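PDB 3FHD: ORF 37 from Human herpesvirus 8 type M, which cleaves DNA as an endonuclease and exonuclease, processing branched or non-linear viral DNA intermediates so that unit-length genomes can be packaged. Local coordinates for residues D243-V248 with C262-I267; S404-Y409 with P422-A427. All blocks are in the same frame, centred on the assembly; numbering follows the deposited sequence.

Interaction 1: D243-V248 with C262-I267; sequences DFAANV and CKVYEI. With MG (magnesium ion), chain E.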
# COMPACT_ATOMS: atom_id res chain seq x y z
N ASP A 243 -3.16 0.92 -4.35
CA ASP A 243 -4.51 1.48 -4.52
C ASP A 243 -4.97 1.35 -5.97
O ASP A 243 -6.09 0.91 -6.22
CB ASP A 243 -4.56 2.95 -4.08
CG ASP A 243 -4.25 3.14 -2.61
OD1 ASP A 243 -4.25 2.16 -1.85
OD2 ASP A 243 -4.01 4.28 -2.20
N PHE A 244 -4.13 1.77 -6.92
CA PHE A 244 -4.50 1.82 -8.34
C PHE A 244 -3.27 1.77 -9.24
O PHE A 244 -2.25 2.34 -8.89
CB PHE A 244 -5.23 3.16 -8.59
CG PHE A 244 -5.62 3.38 -10.03
CD1 PHE A 244 -6.76 2.79 -10.55
CD2 PHE A 244 -4.84 4.17 -10.86
CE1 PHE A 244 -7.11 3.01 -11.93
CE2 PHE A 244 -5.17 4.37 -12.21
CZ PHE A 244 -6.31 3.80 -12.73
N ALA A 245 -3.38 1.12 -10.41
CA ALA A 245 -2.32 1.15 -11.40
C ALA A 245 -2.89 1.19 -12.80
O ALA A 245 -3.94 0.56 -13.09
CB ALA A 245 -1.37 -0.02 -11.24
N ALA A 246 -2.22 1.93 -13.66
CA ALA A 246 -2.57 1.97 -15.08
C ALA A 246 -1.52 1.19 -15.89
O ALA A 246 -0.34 1.17 -15.51
CB ALA A 246 -2.69 3.44 -15.55
N ASN A 247 -1.94 0.53 -16.97
CA ASN A 247 -1.09 -0.46 -17.71
C ASN A 247 -0.70 -1.73 -16.94
O ASN A 247 0.45 -2.17 -16.96
CB ASN A 247 0.20 0.19 -18.25
CG ASN A 247 -0.06 1.27 -19.29
OD1 ASN A 247 0.32 1.13 -20.45
ND2 ASN A 247 -0.68 2.37 -18.86
N VAL A 248 -1.65 -2.32 -16.22
CA VAL A 248 -1.41 -3.54 -15.44
C VAL A 248 -2.57 -4.46 -15.75
O VAL A 248 -3.72 -4.01 -15.81
CB VAL A 248 -1.31 -3.31 -13.90
CG1 VAL A 248 -1.00 -4.64 -13.15
CG2 VAL A 248 -0.24 -2.29 -13.58
N CYS A 262 4.27 0.71 -16.36
CA CYS A 262 2.97 0.96 -15.71
C CYS A 262 3.06 2.25 -14.88
O CYS A 262 4.16 2.77 -14.64
CB CYS A 262 2.58 -0.23 -14.84
SG CYS A 262 3.74 -0.57 -13.56
N LYS A 263 1.91 2.80 -14.48
CA LYS A 263 1.88 3.99 -13.65
C LYS A 263 1.20 3.61 -12.35
O LYS A 263 0.08 3.11 -12.36
CB LYS A 263 1.12 5.13 -14.33
CG LYS A 263 1.83 5.74 -15.57
CD LYS A 263 1.04 6.92 -16.13
CE LYS A 263 1.78 7.65 -17.26
NZ LYS A 263 3.11 8.15 -16.79
N VAL A 264 1.88 3.79 -11.24
CA VAL A 264 1.34 3.33 -9.95
C VAL A 264 0.90 4.53 -9.09
O VAL A 264 1.69 5.46 -8.88
CB VAL A 264 2.34 2.37 -9.20
CG1 VAL A 264 1.80 1.95 -7.83
CG2 VAL A 264 2.66 1.14 -10.10
N TYR A 265 -0.33 4.51 -8.55
CA TYR A 265 -0.84 5.62 -7.73
C TYR A 265 -1.23 5.22 -6.29
O TYR A 265 -1.96 4.23 -6.09
CB TYR A 265 -2.07 6.30 -8.37
CG TYR A 265 -1.91 6.87 -9.77
CD1 TYR A 265 -1.97 8.25 -9.99
CD2 TYR A 265 -1.77 6.03 -10.88
CE1 TYR A 265 -1.84 8.77 -11.29
CE2 TYR A 265 -1.66 6.54 -12.17
CZ TYR A 265 -1.69 7.91 -12.37
OH TYR A 265 -1.56 8.41 -13.64
N GLU A 266 -0.69 5.94 -5.31
CA GLU A 266 -1.13 5.86 -3.93
C GLU A 266 -2.18 6.99 -3.71
O GLU A 266 -1.87 8.15 -3.92
CB GLU A 266 0.07 6.01 -2.99
CG GLU A 266 -0.26 6.11 -1.51
CD GLU A 266 -1.14 4.96 -0.97
OE1 GLU A 266 -0.95 3.75 -1.30
OE2 GLU A 266 -2.01 5.29 -0.14
N ILE A 267 -3.38 6.63 -3.27
CA ILE A 267 -4.49 7.59 -3.17
C ILE A 267 -4.63 8.10 -1.73
O ILE A 267 -4.58 7.30 -0.81
CB ILE A 267 -5.81 6.94 -3.69
CG1 ILE A 267 -5.76 6.78 -5.20
CG2 ILE A 267 -7.08 7.76 -3.24
CD1 ILE A 267 -6.69 5.74 -5.74
MG MG E . -4.37 5.09 0.03
O HOH W 1 -0.66 2.43 -4.33
O HOH W 2 -3.08 2.86 1.20
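Asp243 OD2, Glu266 OE2 and the backbone carbonyl Ile267 O converge on one magnesium ion, each 2.4 Å from it. The two carboxylates stand with their planes 60° apart, and the 3.0 Å between Asp243 OD2 and Glu266 OE2 is tolerable because both oxygens bind the cation. Asp243 OD2 also accepts a 2.7 Å hydrogen bond from Ile267 N through its anti lone pair, which, with the metal bond to the same oxygen, helps to set the carboxylate's rotation. The bend of Glu266 at chi2 (54°) folds its carboxylate back to the metal, where Lys268 and Gln402 hold its two oxygens. Asp243, just ahead of strand 244-245, together with Glu266-Ile267-Lys268 on strand 262-269, is consistent with the D…EXK signature of the PD-(D/E)XK nucleases.

Behind the site, 244-245 pairs antiparallel with 262-267. Tyr265 N donates to Phe244 O at 2.9 Å, while the return bond from Phe244 N is weak; Ala246 and Lys263 exchange a second pair of bonds. Phe244 turns the edge of its ring to the face of Tyr265 in an offset edge-to-face stack, planes at 62°. Helix 203-217 covers Phe244 and Ile267, and strand 423-432 flanks 262-269 on the side away from 244-245.

Interaction 2: S404-Y409 with P422-A427; sequences SIVEEY and PKYYIA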
# COMPACT_ATOMS: atom_id res chain seq x y z
N SER A 404 9.60 -0.69 -4.55
CA SER A 404 10.53 -1.81 -4.37
C SER A 404 9.84 -3.16 -4.63
O SER A 404 10.42 -4.04 -5.31
CB SER A 404 11.09 -1.79 -2.94
OG SER A 404 11.91 -0.63 -2.80
N ILE A 405 8.61 -3.30 -4.13
CA ILE A 405 7.84 -4.53 -4.32
C ILE A 405 7.39 -4.68 -5.77
O ILE A 405 7.54 -5.76 -6.35
CB ILE A 405 6.65 -4.70 -3.36
CG1 ILE A 405 7.13 -4.84 -1.89
CG2 ILE A 405 5.70 -5.87 -3.83
CD1 ILE A 405 8.08 -5.99 -1.66
N VAL A 406 6.85 -3.62 -6.36
CA VAL A 406 6.50 -3.65 -7.81
C VAL A 406 7.69 -4.05 -8.70
O VAL A 406 7.57 -4.85 -9.64
CB VAL A 406 5.91 -2.28 -8.29
CG1 VAL A 406 5.80 -2.27 -9.81
CG2 VAL A 406 4.53 -2.07 -7.72
N GLU A 407 8.85 -3.44 -8.45
CA GLU A 407 10.05 -3.72 -9.25
C GLU A 407 10.64 -5.12 -9.05
O GLU A 407 11.16 -5.72 -10.00
CB GLU A 407 11.08 -2.61 -9.07
CG GLU A 407 10.61 -1.33 -9.80
CD GLU A 407 11.22 -0.05 -9.26
OE1 GLU A 407 12.29 -0.13 -8.57
OE2 GLU A 407 10.63 1.04 -9.52
N GLU A 408 10.52 -5.63 -7.83
CA GLU A 408 10.84 -7.04 -7.50
C GLU A 408 9.98 -8.02 -8.32
O GLU A 408 10.53 -8.93 -8.94
CB GLU A 408 10.66 -7.27 -5.98
CG GLU A 408 11.06 -8.69 -5.43
CD GLU A 408 10.79 -8.78 -3.90
OE1 GLU A 408 10.54 -7.73 -3.30
OE2 GLU A 408 10.83 -9.88 -3.29
N TYR A 409 8.67 -7.81 -8.36
CA TYR A 409 7.75 -8.68 -9.13
C TYR A 409 8.04 -8.59 -10.65
O TYR A 409 8.13 -9.60 -11.33
CB TYR A 409 6.30 -8.29 -8.85
CG TYR A 409 5.67 -8.86 -7.58
CD1 TYR A 409 4.51 -9.65 -7.66
CD2 TYR A 409 6.24 -8.67 -6.33
CE1 TYR A 409 3.90 -10.18 -6.49
CE2 TYR A 409 5.65 -9.22 -5.15
CZ TYR A 409 4.48 -9.98 -5.24
OH TYR A 409 3.85 -10.50 -4.10
N PRO A 422 8.72 1.68 -14.07
CA PRO A 422 7.42 2.27 -13.76
C PRO A 422 7.55 3.69 -13.18
O PRO A 422 8.64 4.08 -12.75
CB PRO A 422 6.84 1.31 -12.73
CG PRO A 422 7.58 -0.01 -13.00
CD PRO A 422 8.98 0.45 -13.32
N LYS A 423 6.47 4.46 -13.25
CA LYS A 423 6.38 5.77 -12.62
C LYS A 423 5.35 5.75 -11.47
O LYS A 423 4.34 5.05 -11.57
CB LYS A 423 6.02 6.85 -13.66
CG LYS A 423 6.97 6.91 -14.83
CD LYS A 423 8.27 7.64 -14.49
CE LYS A 423 9.21 7.72 -15.69
NZ LYS A 423 9.80 6.37 -16.12
N TYR A 424 5.64 6.51 -10.41
CA TYR A 424 4.87 6.52 -9.14
C TYR A 424 4.30 7.90 -8.86
O TYR A 424 4.91 8.93 -9.20
CB TYR A 424 5.74 6.04 -7.96
CG TYR A 424 6.32 4.69 -8.25
CD1 TYR A 424 5.56 3.52 -8.05
CD2 TYR A 424 7.60 4.59 -8.85
CE1 TYR A 424 6.10 2.27 -8.40
CE2 TYR A 424 8.13 3.34 -9.19
CZ TYR A 424 7.38 2.20 -8.98
OH TYR A 424 7.95 0.99 -9.33
N TYR A 425 3.12 7.91 -8.25
CA TYR A 425 2.39 9.16 -7.97
C TYR A 425 1.62 9.06 -6.67
O TYR A 425 1.20 7.97 -6.25
CB TYR A 425 1.37 9.46 -9.08
CG TYR A 425 1.95 9.46 -10.49
CD1 TYR A 425 2.48 10.63 -11.05
CD2 TYR A 425 1.97 8.29 -11.23
CE1 TYR A 425 3.02 10.61 -12.36
CE2 TYR A 425 2.49 8.25 -12.51
CZ TYR A 425 3.02 9.41 -13.08
OH TYR A 425 3.53 9.32 -14.35
N ILE A 426 1.43 10.22 -6.03
CA ILE A 426 0.42 10.34 -5.00
C ILE A 426 -0.74 11.11 -5.63
O ILE A 426 -0.55 12.20 -6.17
CB ILE A 426 0.93 11.04 -3.76
CG1 ILE A 426 2.02 10.18 -3.07
CG2 ILE A 426 -0.23 11.34 -2.78
CD1 ILE A 426 2.95 11.01 -2.14
N ALA A 427 -1.93 10.50 -5.55
CA ALA A 427 -3.17 11.12 -6.05
C ALA A 427 -4.00 11.60 -4.85
O ALA A 427 -4.52 10.79 -4.11
CB ALA A 427 -3.95 10.13 -6.85
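Tyr424 OH donates a hydrogen bond to Glu407 OE2, 2.7 Å away, and this is the one polar link between helix segment 404-409 and strand segment 422-427. The hydroxyl meets OE2 from above the carboxylate plane, 37° out of it, while OE2 itself lies at the edge of the phenol ring, 3.4 Å from Tyr424 CE2; carboxylate and ring planes are inclined by 57°. Glu407 gets there by an extended chain beyond CG (chi2 157°), which carries its carboxylate from the flank of the helix to the tyrosine.

Van der Waals packing is sparse. Val406 points at the strand and approaches Tyr424 from the opposite direction, its CG1 3.9 Å from Tyr424 OH. The apolar pair is Val406 CG1 with Pro422 CG, 4.3 Å apart. Tyr424 also packs on Val399 and Ser403, so helix 394-412 lies against strand 423-432 of the mixed sheet, the Tyr424 side chain about 8 Å from that of the magnesium ligand Glu266.

With 175 Å² buried in all, the contact depends on few atoms. Glu407 OE1 forms a salt bridge with Lys471 of helix 468-489, which probably stabilises the negative charge of Glu407, making this carboxylate a polar link between the strand and two helices.

From the N terminus, interaction 1 comes first: the chain continues along strand 248-250, which starts at the end of the first segment, and through 256-259, then returns in 262-267, closing a loop of 13 intervening residues. Interaction 2 opens within helix 394-412; the last turn of the helix and a loop, 12 residues in all, lead to 422-427. The two loops therefore follow in series, neither nested nor crossed. They meet in space, with centres about 8 Å apart, because strands 262-269 and 423-432 are parallel neighbours in one mixed sheet. Val264 N lies 2.8 Å from Lys423 O, a probable backbone hydrogen bond, and Val264 CB packs on Tyr424 CD1 at 3.6 Å. Helix 394-412 is thus tied through the sheet to the strand pair that carries the magnesium ligands.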